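PDB 4XEA: peptidase M16 domain protein from Alicyclobacillus acidocaldarius subsp. acidocaldarius DSM 446, which is a putative M16-family metallopeptidase that probably hydrolyses peptides, and that carries a nickel ion in its metal site in this crystal. Local coordinates for residues A[235-241]-A[413-417]; A[149-153]-A[314-318]; A[270-274]-A[393-397]; A[280-284]-A[335-339]; A[28-32]-A[198-202]. One frame throughout, in Å; residues are numbered along the deposited sequence.

Contact 1: residues A[235-241]-A[413-417]; sequences PTPARSR and DNMVV
Ser240 O is the polar centre where 235-241 meets 413-417, taking two donors from opposite faces of its carbonyl plane. Val417 N reaches it across the contact at 3.0 Å with an N-H...O angle of 162°. From the other face comes Arg241 NH1, 2.9 Å from Ser240 O; the arginine chain, bent at chi2 (-78°), folds back to bring NH1 there and swings the guanidinium over the neighbouring strand. Two weaker CA-H...O contacts back the register: Val416 CA to Ser240 O, 3.3 Å, and Arg241 CA to Val417 O, 3.4 Å.

Van der Waals contacts fill the rest. Val417 CG2 lies over one face of the Arg241 guanidinium, toward its rim, and CE of Met415, a selenomethionine, is 3.6 Å from Arg241 NH2. Pro237 turns its ring onto the other segment, with CB 3.6 Å from Val416 CG2 and CD 3.4 Å from Asp413 O. An alanine in place of Pro237 would keep CB but remove CG and CD, which would probably open a gap beside the Asp413 and Met415 carbonyls.

Val417 also bonds through its backbone to His242. Bonding to the residues before and after Arg241 is the pattern of a parallel pair, here edge strand 241-246 beside the C-terminal strand 415-422 in the mixed sheet of the second half of this M16 chain.

Contact 2: residues A[149-153]-A[314-318]; sequences YMELL and GYTLV
Tyr149 and Tyr315 meet through their hydroxyls, OH to OH at a short 2.5 Å, and either oxygen could be the donor. The two side chains cross at about a right angle; Tyr315 OH lies at the edge of the Tyr149 ring and in its plane, whereas Tyr149 OH approaches the Tyr315 ring obliquely. Side chains alone join helix 144-156, from the first half of the chain, to the sheet of the second, the axes of the two segments staying 11.3 Å apart.

The tightest carbon contact is aliphatic. Leu152 and Leu317 slide past each other in opposite directions until Leu152 CD1 is 3.5 Å from Leu317 CD2, closer than carbons usually come. The tyrosine rings add two more contacts: Leu317 CD1 rests 3.6 Å from Tyr149 CE2 at the ring edge, and Leu153 CD2 makes a CH-pi contact over one face of Tyr315, 4.2 Å from the centroid and 21° off the normal.

Tyr149 and Leu317 form the partly exposed side, against the buried Leu152, Leu153 and Tyr315. With CG placed anti to the backbone N (chi1 176°), the Tyr149 ring swings toward the strand although its CB does not point there. A phenylalanine in place of Tyr149 would probably leave the Tyr315 hydroxyl without this partner while keeping the ring edge against Leu317.

Phe92 touches both tyrosines. The short OH-OH bond thus gives each phenol a polar partner within an otherwise carbon-lined contact, with the position of the proton left open.

Contact 3: residues A[270-274]-A[393-397]; sequences EQDTA and VLQTM
Glu270 and Val393 bring the two helical backbones to 6.3 Å between CA atoms, and the spacing widens to 7.2 Å at Thr273 and Leu394 and to 7.3 Å at Ala274 and Met397, the first residue after helix 387-396 to leave helical geometry. No hydrogen bond crosses; the contacts are made by side chains, except that one methyl also reaches a backbone CA.

The closest approach belongs to Met397, a selenomethionine, whose methyl CE presses on Ala274: 3.3 Å to CA and 3.4 Å to CB, both short for carbon atoms. Its chain is bent at chi2 (83°) and again at chi3, which turns CE onto the helix surface after SE has passed beside Ala274 CB. The small alanine lets that methyl come so near the backbone.

Thr273 points its CG2 methyl between two residues, 3.8 Å from Leu394 CG and 3.9 Å from Val393 CG1. That methyl stands anti to the backbone N, leaving OG1 to bond the Ile269 carbonyl within its own helix; the threonine therefore presents carbon outward and satisfies its polar atom inward. Glu270 also contributes carbon, with CG 4.0 Å from Val393 CG1 and the two side chains crossing at about a right angle. Its carboxylate is engaged by Arg401 in a salt bridge.

Arg353 NH1, from helix 346-363, donates to the carbonyls of both Leu394 and Met397 where helix 387-396 ends. Helix 346-363 also packs on Leu394 through Ile356 and Met357, and on Met397 through Phe349, so helix 387-396 lies against both 265-283 and 346-363.

Contact 4: residues A[280-284]-A[335-339]; sequences DALFG and HLARV
His335 NE2 donates to Leu282 O at 3.1 Å, the one hydrogen bond across this contact. The donor sits in the carbonyl plane on a lone pair, with a C=O...N angle of 129°, but the bond is bent at the hydrogen (140°) and the oxygen is tilted out of the imidazole plane. CG of His335 stands anti to the backbone N (chi1 -177°), which extends the ring across to the other helix. Phe289 stacks on this ring and Val339 CG2 lies over a face toward its rim, so its rotation is restrained by carbon as well as by the bond.

Leu282, Phe283, Leu336 and Val339 make up the apolar part. Leu282 spreads its two methyls, CD2 reaching Val339 CG2 at 4.0 Å and CD1 meeting Leu336 CD2 at 4.2 Å. Leu336 CD2 also touches Phe283 CZ, 4.0 Å away and oblique to the ring, which makes that methyl the shared neighbour of Leu282 and Phe283. Within its own segment, Leu282 CB lies over a face of the Phe283 ring, toward its rim.

An acetate ion lies about 4 Å from the His335 side chain, probably from the crystallisation liquor. Phe406, on helix 399-409, touches Leu282, Leu336 and Val339, so a third helix closes on the seam between 265-283 and 325-342, while Phe283 reaches Val318 on strand 314-321 of the adjoining sheet.

Contact 5: residues A[28-32]-A[198-202]; sequences LHQTY and IAGGF
Tyr32 and Ala199 exchange both of their backbone bonds: Tyr32 N donates to Ala199 O at 2.8 Å and Ala199 N returns to Tyr32 O at 2.9 Å. Each is nearly straight, with N-H...O angles of 167° and 166°. A third bond runs from Gly201 N to Gln30 O at 3.0 Å, its donor standing well above the carbonyl plane. Gly200 CA also approaches Gln30 O, at 3.2 Å, a CA-H...O contact made where no side chain intervenes. Between these bonds, Thr31 and Gly200 form the non-hydrogen-bonded pair, their CA atoms only 4.2 Å apart; the backbone of Gly200 bonds instead to Met23 and Arg25, and that of Thr31 to Gly101.

This is antiparallel pairing of strands 31-37 and 194-200, inside the six-stranded mixed sheet of the first half of the chain. Strand 194-200 ends in an inverse gamma turn centred on Gly201, in which Phe202 N donates to Gly200 O.

Thr31 OG1 lies near Gly201 N, but at a poor angle, and makes no bond there. Its methyl CG2 packs tightly on Ile198 CG2 at 3.4 Å and comes 3.8 Å from Phe202 CD1. Asn367 ND2 satisfies Gln30 OE1. The backbone N atoms of His29 and Gln30 donate to the carboxylate of Asp365 of the second subunit, which brings this strand entry to the dimer interface.

Overall arrangement
From the N terminus, contact 5 closes first, joining 28-32 to 198-202 in the sheet of the first half. Before it closes, residues 149-153 open contact 2, which crosses it and ends at 314-318, on the sheet of the second half. Contact 1 opens at 235-241 and, crossing contact 2, closes last at 413-417. Contact 3 lies within that span and contact 4 within contact 3; both cross contact 2 and share helix 265-283. Contacts 1 and 2 touch through Val416 and Leu152, contacts 2 and 4 through Val318 and Phe283. Contact 5 stands apart, its centre about 45 Å from that of contact 1.

Contact 1: residues A[235-241]-A[413-417]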
# COMPACT_ATOMS: atom_id res chain seq x y z
N PRO A 235 31.31 17.40 1.44
CA PRO A 235 30.30 17.33 0.39
C PRO A 235 30.50 16.16 -0.59
O PRO A 235 29.62 15.89 -1.39
CB PRO A 235 30.47 18.67 -0.35
CG PRO A 235 31.97 19.01 -0.21
CD PRO A 235 32.22 18.55 1.27
N THR A 236 31.64 15.49 -0.53
CA THR A 236 31.95 14.37 -1.39
C THR A 236 31.76 13.05 -0.62
O THR A 236 31.91 12.99 0.59
CB THR A 236 33.40 14.45 -1.88
OG1 THR A 236 34.27 14.65 -0.76
CG2 THR A 236 33.63 15.62 -2.96
N PRO A 237 31.50 11.96 -1.34
CA PRO A 237 31.26 10.69 -0.66
C PRO A 237 32.54 10.13 -0.08
O PRO A 237 33.62 10.43 -0.56
CB PRO A 237 30.73 9.76 -1.77
CG PRO A 237 30.92 10.42 -3.01
CD PRO A 237 31.22 11.90 -2.78
N ALA A 238 32.40 9.31 0.95
CA ALA A 238 33.54 8.60 1.53
C ALA A 238 34.08 7.56 0.53
O ALA A 238 35.27 7.43 0.36
CB ALA A 238 33.13 7.95 2.91
N ARG A 239 33.19 6.87 -0.15
CA ARG A 239 33.55 5.95 -1.24
C ARG A 239 32.51 6.19 -2.35
O ARG A 239 31.33 6.15 -2.11
CB ARG A 239 33.53 4.48 -0.74
CG ARG A 239 34.69 4.12 0.23
CD ARG A 239 34.57 2.69 0.88
NE ARG A 239 33.50 2.65 1.90
CZ ARG A 239 32.30 2.09 1.75
NH1 ARG A 239 31.96 1.45 0.62
NH2 ARG A 239 31.42 2.15 2.77
N SER A 240 32.95 6.41 -3.58
CA SER A 240 32.01 6.76 -4.64
C SER A 240 31.48 5.53 -5.40
O SER A 240 30.57 5.67 -6.21
CB SER A 240 32.66 7.75 -5.62
OG SER A 240 33.73 7.16 -6.29
N ARG A 241 32.05 4.35 -5.14
CA ARG A 241 31.65 3.12 -5.82
C ARG A 241 31.74 1.95 -4.86
O ARG A 241 32.71 1.82 -4.13
CB ARG A 241 32.55 2.83 -7.04
CG ARG A 241 32.71 3.95 -8.11
CD ARG A 241 31.48 4.01 -9.00
NE ARG A 241 31.60 5.00 -10.07
CZ ARG A 241 31.39 6.32 -9.93
NH1 ARG A 241 31.03 6.85 -8.77
NH2 ARG A 241 31.53 7.12 -10.98
N ASP A 413 30.54 14.41 -9.03
CA ASP A 413 31.46 14.38 -7.89
C ASP A 413 30.74 14.16 -6.53
O ASP A 413 31.40 13.88 -5.53
CB ASP A 413 32.33 15.62 -7.84
CG ASP A 413 31.52 16.88 -8.02
OD1 ASP A 413 31.55 17.46 -9.12
OD2 ASP A 413 30.81 17.27 -7.09
N ASN A 414 29.41 14.24 -6.50
CA ASN A 414 28.69 13.92 -5.25
C ASN A 414 27.87 12.64 -5.35
O ASN A 414 26.91 12.43 -4.59
CB ASN A 414 27.81 15.11 -4.79
CG ASN A 414 26.63 15.37 -5.74
OD1 ASN A 414 26.76 15.15 -6.94
ND2 ASN A 414 25.50 15.91 -5.20
N MSE A 415 28.27 11.77 -6.28
CA MSE A 415 27.49 10.63 -6.68
C MSE A 415 28.13 9.34 -6.17
O MSE A 415 29.32 9.24 -6.12
CB MSE A 415 27.36 10.58 -8.22
CG MSE A 415 26.56 9.45 -8.75
SE MSE A 415 26.52 9.29 -10.67
CE MSE A 415 28.44 8.99 -11.06
N VAL A 416 27.28 8.39 -5.77
CA VAL A 416 27.70 7.08 -5.31
C VAL A 416 26.95 6.09 -6.17
O VAL A 416 25.72 6.23 -6.40
CB VAL A 416 27.34 6.81 -3.83
CG1 VAL A 416 27.77 5.39 -3.44
CG2 VAL A 416 27.98 7.84 -2.95
N VAL A 417 27.66 5.11 -6.70
CA VAL A 417 27.01 4.05 -7.49
C VAL A 417 27.27 2.76 -6.74
O VAL A 417 28.44 2.40 -6.54
CB VAL A 417 27.57 3.91 -8.92
CG1 VAL A 417 26.76 2.90 -9.77
CG2 VAL A 417 27.61 5.23 -9.64

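Contact 2: residues A[149-153]-A[314-318]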
# COMPACT_ATOMS: atom_id res chain seq x y z
N TYR A 149 20.61 -0.29 0.58
CA TYR A 149 20.37 1.07 1.06
C TYR A 149 21.43 1.48 2.08
O TYR A 149 22.05 2.54 1.95
CB TYR A 149 18.97 1.12 1.67
CG TYR A 149 18.60 2.42 2.30
CD1 TYR A 149 18.49 2.51 3.69
CD2 TYR A 149 18.39 3.54 1.56
CE1 TYR A 149 18.14 3.70 4.30
CE2 TYR A 149 18.05 4.76 2.17
CZ TYR A 149 17.93 4.83 3.53
OH TYR A 149 17.58 6.00 4.16
N MSE A 150 21.67 0.63 3.07
CA MSE A 150 22.63 1.01 4.12
C MSE A 150 24.07 1.07 3.56
O MSE A 150 24.84 1.91 3.99
CB MSE A 150 22.53 0.12 5.38
CG MSE A 150 21.25 0.42 6.27
SE MSE A 150 20.86 2.29 6.69
CE MSE A 150 22.67 2.81 7.25
N GLU A 151 24.38 0.23 2.57
CA GLU A 151 25.72 0.28 1.93
C GLU A 151 25.93 1.63 1.21
O GLU A 151 26.96 2.25 1.34
CB GLU A 151 25.93 -0.90 0.96
CG GLU A 151 26.13 -2.26 1.61
CD GLU A 151 27.27 -2.29 2.64
OE1 GLU A 151 28.24 -1.49 2.53
OE2 GLU A 151 27.17 -3.13 3.58
N LEU A 152 24.89 2.10 0.53
CA LEU A 152 24.91 3.42 -0.13
C LEU A 152 25.18 4.54 0.89
O LEU A 152 26.15 5.33 0.74
CB LEU A 152 23.59 3.60 -0.88
CG LEU A 152 23.27 4.87 -1.69
CD1 LEU A 152 23.09 6.03 -0.75
CD2 LEU A 152 24.32 5.11 -2.68
N LEU A 153 24.41 4.56 1.98
CA LEU A 153 24.61 5.56 3.02
C LEU A 153 25.98 5.53 3.65
O LEU A 153 26.60 6.62 3.93
CB LEU A 153 23.52 5.48 4.10
CG LEU A 153 22.08 5.84 3.69
CD1 LEU A 153 21.08 5.80 4.90
CD2 LEU A 153 22.02 7.24 3.09
N GLY A 314 20.62 15.69 3.14
CA GLY A 314 19.68 15.27 2.12
C GLY A 314 20.35 14.42 1.05
O GLY A 314 21.57 14.54 0.81
N TYR A 315 19.54 13.61 0.37
CA TYR A 315 20.06 12.81 -0.77
C TYR A 315 18.98 12.37 -1.74
O TYR A 315 17.80 12.30 -1.38
CB TYR A 315 20.78 11.56 -0.26
CG TYR A 315 19.98 10.68 0.65
CD1 TYR A 315 19.09 9.71 0.15
CD2 TYR A 315 20.06 10.81 2.04
CE1 TYR A 315 18.31 8.93 1.00
CE2 TYR A 315 19.32 10.00 2.87
CZ TYR A 315 18.44 9.09 2.35
OH TYR A 315 17.68 8.31 3.19
N THR A 316 19.43 12.08 -2.97
CA THR A 316 18.61 11.42 -4.00
C THR A 316 19.07 9.96 -4.13
O THR A 316 20.30 9.67 -4.02
CB THR A 316 18.82 12.14 -5.36
OG1 THR A 316 18.47 13.52 -5.22
CG2 THR A 316 18.05 11.49 -6.48
N LEU A 317 18.09 9.04 -4.31
CA LEU A 317 18.32 7.64 -4.64
C LEU A 317 17.51 7.19 -5.84
O LEU A 317 16.29 7.46 -5.92
CB LEU A 317 17.83 6.76 -3.51
CG LEU A 317 18.53 6.84 -2.18
CD1 LEU A 317 17.89 5.72 -1.28
CD2 LEU A 317 20.05 6.65 -2.36
N VAL A 318 18.15 6.47 -6.75
CA VAL A 318 17.48 5.92 -7.92
C VAL A 318 17.96 4.50 -8.11
O VAL A 318 19.16 4.22 -8.00
CB VAL A 318 17.84 6.72 -9.20
CG1 VAL A 318 17.13 6.14 -10.45
CG2 VAL A 318 17.48 8.20 -9.03

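Contact 3: residues A[270-274]-A[393-397]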
# COMPACT_ATOMS: atom_id res chain seq x y z
N GLU A 270 10.33 23.94 -0.74
CA GLU A 270 10.55 24.26 -2.15
C GLU A 270 11.50 23.24 -2.81
O GLU A 270 11.29 22.80 -3.94
CB GLU A 270 11.11 25.70 -2.28
CG GLU A 270 11.14 26.27 -3.71
CD GLU A 270 12.31 25.75 -4.56
OE1 GLU A 270 13.29 25.22 -3.98
OE2 GLU A 270 12.24 25.89 -5.81
N GLN A 271 12.57 22.92 -2.12
CA GLN A 271 13.60 22.03 -2.70
C GLN A 271 13.07 20.58 -2.84
O GLN A 271 13.32 19.92 -3.84
CB GLN A 271 14.84 22.07 -1.83
CG GLN A 271 16.06 21.39 -2.40
CD GLN A 271 17.29 21.73 -1.60
OE1 GLN A 271 17.70 22.87 -1.55
NE2 GLN A 271 17.87 20.73 -0.97
N ASP A 272 12.33 20.12 -1.84
CA ASP A 272 11.68 18.79 -1.87
C ASP A 272 10.63 18.69 -3.02
O ASP A 272 10.59 17.70 -3.78
CB ASP A 272 11.04 18.53 -0.50
CG ASP A 272 10.64 17.07 -0.28
OD1 ASP A 272 11.24 16.13 -0.86
OD2 ASP A 272 9.70 16.86 0.52
N THR A 273 9.83 19.73 -3.18
CA THR A 273 8.82 19.75 -4.22
C THR A 273 9.46 19.79 -5.60
O THR A 273 9.09 19.03 -6.48
CB THR A 273 7.87 20.94 -4.05
OG1 THR A 273 7.26 20.84 -2.77
CG2 THR A 273 6.77 20.92 -5.10
N ALA A 274 10.47 20.64 -5.73
CA ALA A 274 11.21 20.74 -6.96
C ALA A 274 11.86 19.39 -7.37
O ALA A 274 11.85 19.02 -8.53
CB ALA A 274 12.27 21.83 -6.86
N VAL A 393 4.12 26.31 -4.77
CA VAL A 393 5.42 25.98 -5.37
C VAL A 393 5.22 25.17 -6.66
O VAL A 393 5.92 25.39 -7.64
CB VAL A 393 6.37 25.24 -4.36
CG1 VAL A 393 7.64 24.76 -5.07
CG2 VAL A 393 6.72 26.17 -3.22
N LEU A 394 4.24 24.27 -6.68
CA LEU A 394 3.93 23.48 -7.87
C LEU A 394 3.45 24.34 -9.04
O LEU A 394 3.74 24.00 -10.18
CB LEU A 394 2.88 22.41 -7.57
CG LEU A 394 3.38 21.20 -6.78
CD1 LEU A 394 2.26 20.55 -5.99
CD2 LEU A 394 4.02 20.19 -7.72
N GLN A 395 2.73 25.43 -8.74
CA GLN A 395 2.22 26.37 -9.75
C GLN A 395 3.29 27.29 -10.31
O GLN A 395 3.26 27.62 -11.49
CB GLN A 395 1.14 27.27 -9.16
CG GLN A 395 -0.17 26.59 -8.79
CD GLN A 395 -1.10 27.52 -8.02
OE1 GLN A 395 -0.66 28.36 -7.22
NE2 GLN A 395 -2.40 27.36 -8.24
N THR A 396 4.21 27.72 -9.45
CA THR A 396 5.14 28.80 -9.78
C THR A 396 6.54 28.30 -10.16
O THR A 396 7.33 29.03 -10.75
CB THR A 396 5.24 29.78 -8.60
OG1 THR A 396 5.71 29.09 -7.45
CG2 THR A 396 3.87 30.39 -8.31
N MSE A 397 6.84 27.06 -9.82
CA MSE A 397 8.08 26.43 -10.24
C MSE A 397 8.40 26.67 -11.74
O MSE A 397 7.49 26.58 -12.58
CB MSE A 397 7.95 24.95 -9.96
CG MSE A 397 8.99 24.15 -10.52
SE MSE A 397 10.49 24.16 -9.38
CE MSE A 397 10.77 22.31 -9.85

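Contact 4: residues A[280-284]-A[335-339]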
# COMPACT_ATOMS: atom_id res chain seq x y z
N ASP A 280 10.62 12.77 -11.40
CA ASP A 280 9.58 12.20 -12.25
C ASP A 280 9.90 12.43 -13.73
O ASP A 280 9.74 11.50 -14.55
CB ASP A 280 8.18 12.74 -11.93
CG ASP A 280 7.13 12.18 -12.86
OD1 ASP A 280 6.84 10.95 -12.84
OD2 ASP A 280 6.61 12.96 -13.66
N ALA A 281 10.36 13.65 -14.05
CA ALA A 281 10.70 14.01 -15.44
C ALA A 281 11.90 13.20 -15.93
O ALA A 281 11.94 12.81 -17.09
CB ALA A 281 11.00 15.55 -15.55
N LEU A 282 12.88 13.00 -15.07
CA LEU A 282 14.11 12.28 -15.44
C LEU A 282 13.90 10.77 -15.49
O LEU A 282 14.41 10.10 -16.39
CB LEU A 282 15.25 12.59 -14.46
CG LEU A 282 15.85 14.01 -14.58
CD1 LEU A 282 16.73 14.39 -13.39
CD2 LEU A 282 16.64 14.19 -15.86
N PHE A 283 13.17 10.23 -14.50
CA PHE A 283 13.20 8.80 -14.23
C PHE A 283 11.80 8.15 -14.08
O PHE A 283 11.70 6.94 -13.89
CB PHE A 283 13.94 8.60 -12.91
CG PHE A 283 15.38 9.06 -12.91
CD1 PHE A 283 16.32 8.46 -13.74
CD2 PHE A 283 15.82 10.03 -12.00
CE1 PHE A 283 17.65 8.86 -13.70
CE2 PHE A 283 17.15 10.41 -11.95
CZ PHE A 283 18.06 9.82 -12.80
N GLY A 284 10.73 8.94 -14.19
CA GLY A 284 9.39 8.49 -13.82
C GLY A 284 8.83 7.45 -14.75
O GLY A 284 9.36 7.23 -15.86
N HIS A 335 22.37 9.50 -19.71
CA HIS A 335 21.15 10.28 -19.65
C HIS A 335 21.42 11.61 -18.94
O HIS A 335 21.20 12.67 -19.52
CB HIS A 335 20.06 9.45 -18.93
CG HIS A 335 18.72 10.11 -18.85
ND1 HIS A 335 18.10 10.70 -19.93
CD2 HIS A 335 17.84 10.20 -17.81
CE1 HIS A 335 16.91 11.16 -19.55
NE2 HIS A 335 16.73 10.86 -18.28
N LEU A 336 21.96 11.55 -17.72
CA LEU A 336 22.24 12.77 -16.95
C LEU A 336 23.29 13.65 -17.62
O LEU A 336 23.17 14.87 -17.55
CB LEU A 336 22.66 12.44 -15.50
CG LEU A 336 21.57 11.75 -14.66
CD1 LEU A 336 22.09 11.42 -13.25
CD2 LEU A 336 20.29 12.57 -14.56
N ALA A 337 24.28 13.05 -18.27
CA ALA A 337 25.32 13.84 -18.96
C ALA A 337 24.72 14.65 -20.11
O ALA A 337 25.13 15.78 -20.38
CB ALA A 337 26.47 12.93 -19.50
N ARG A 338 23.73 14.07 -20.79
CA ARG A 338 23.05 14.79 -21.88
C ARG A 338 22.17 15.92 -21.35
O ARG A 338 22.18 17.02 -21.91
CB ARG A 338 22.24 13.84 -22.76
CG ARG A 338 23.08 13.27 -23.90
CD ARG A 338 22.36 12.15 -24.62
NE ARG A 338 22.10 11.04 -23.71
CZ ARG A 338 21.49 9.91 -24.06
NH1 ARG A 338 21.30 8.95 -23.15
NH2 ARG A 338 21.07 9.74 -25.33
N VAL A 339 21.42 15.67 -20.28
CA VAL A 339 20.59 16.71 -19.71
C VAL A 339 21.47 17.82 -19.13
O VAL A 339 21.10 18.98 -19.17
CB VAL A 339 19.64 16.14 -18.61
CG1 VAL A 339 18.90 17.27 -17.91
CG2 VAL A 339 18.65 15.10 -19.20

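Contact 5: residues A[28-32]-A[198-202]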
# COMPACT_ATOMS: atom_id res chain seq x y z
N LEU A 28 -16.68 11.84 6.63
CA LEU A 28 -15.84 10.65 6.75
C LEU A 28 -16.06 9.87 8.04
O LEU A 28 -16.32 10.46 9.07
CB LEU A 28 -14.37 11.04 6.65
CG LEU A 28 -13.93 11.69 5.34
CD1 LEU A 28 -12.41 11.79 5.39
CD2 LEU A 28 -14.41 10.90 4.14
N HIS A 29 -15.91 8.54 7.96
CA HIS A 29 -16.03 7.65 9.11
C HIS A 29 -14.74 7.61 9.91
O HIS A 29 -14.78 7.48 11.14
CB HIS A 29 -16.36 6.22 8.65
CG HIS A 29 -17.67 6.09 7.92
ND1 HIS A 29 -18.89 6.10 8.56
CD2 HIS A 29 -17.94 5.92 6.60
CE1 HIS A 29 -19.86 5.93 7.67
NE2 HIS A 29 -19.30 5.81 6.47
N GLN A 30 -13.59 7.73 9.23
CA GLN A 30 -12.30 7.62 9.88
C GLN A 30 -11.80 8.94 10.43
O GLN A 30 -11.93 9.98 9.78
CB GLN A 30 -11.26 7.09 8.90
CG GLN A 30 -9.90 6.78 9.54
CD GLN A 30 -8.76 6.82 8.53
OE1 GLN A 30 -8.49 7.84 7.93
NE2 GLN A 30 -8.11 5.70 8.35
N THR A 31 -11.23 8.90 11.63
CA THR A 31 -10.38 9.97 12.17
C THR A 31 -8.96 9.39 12.26
O THR A 31 -8.80 8.23 12.65
CB THR A 31 -10.89 10.47 13.55
OG1 THR A 31 -12.17 11.06 13.38
CG2 THR A 31 -9.93 11.56 14.20
N TYR A 32 -7.96 10.18 11.84
CA TYR A 32 -6.58 9.76 11.86
C TYR A 32 -5.85 10.85 12.64
O TYR A 32 -6.02 12.06 12.38
CB TYR A 32 -6.06 9.60 10.42
CG TYR A 32 -4.63 9.04 10.25
CD1 TYR A 32 -3.50 9.82 10.53
CD2 TYR A 32 -4.42 7.75 9.75
CE1 TYR A 32 -2.19 9.31 10.36
CE2 TYR A 32 -3.10 7.24 9.56
CZ TYR A 32 -2.01 8.04 9.87
OH TYR A 32 -0.72 7.56 9.71
N ILE A 198 -4.73 16.10 13.57
CA ILE A 198 -5.88 15.18 13.49
C ILE A 198 -6.72 15.57 12.30
O ILE A 198 -7.05 16.74 12.12
CB ILE A 198 -6.75 15.27 14.74
CG1 ILE A 198 -5.90 15.20 16.00
CG2 ILE A 198 -7.82 14.12 14.78
CD1 ILE A 198 -6.71 15.29 17.28
N ALA A 199 -7.07 14.58 11.47
CA ALA A 199 -7.97 14.79 10.34
C ALA A 199 -9.02 13.69 10.27
O ALA A 199 -8.77 12.52 10.57
CB ALA A 199 -7.22 14.89 9.02
N GLY A 200 -10.23 14.11 9.89
CA GLY A 200 -11.30 13.16 9.62
C GLY A 200 -12.63 13.50 10.28
O GLY A 200 -12.92 14.67 10.57
N GLY A 201 -13.43 12.46 10.51
CA GLY A 201 -14.83 12.60 10.98
C GLY A 201 -14.99 12.80 12.47
O GLY A 201 -15.50 11.94 13.16
N PHE A 202 -14.57 13.95 12.98
CA PHE A 202 -14.70 14.27 14.42
C PHE A 202 -15.19 15.70 14.60
O PHE A 202 -15.08 16.51 13.68
CB PHE A 202 -13.35 14.13 15.12
CG PHE A 202 -12.30 15.14 14.64
CD1 PHE A 202 -11.59 14.93 13.46
CD2 PHE A 202 -12.06 16.30 15.36
CE1 PHE A 202 -10.67 15.86 13.01
CE2 PHE A 202 -11.12 17.24 14.92
CZ PHE A 202 -10.42 17.01 13.74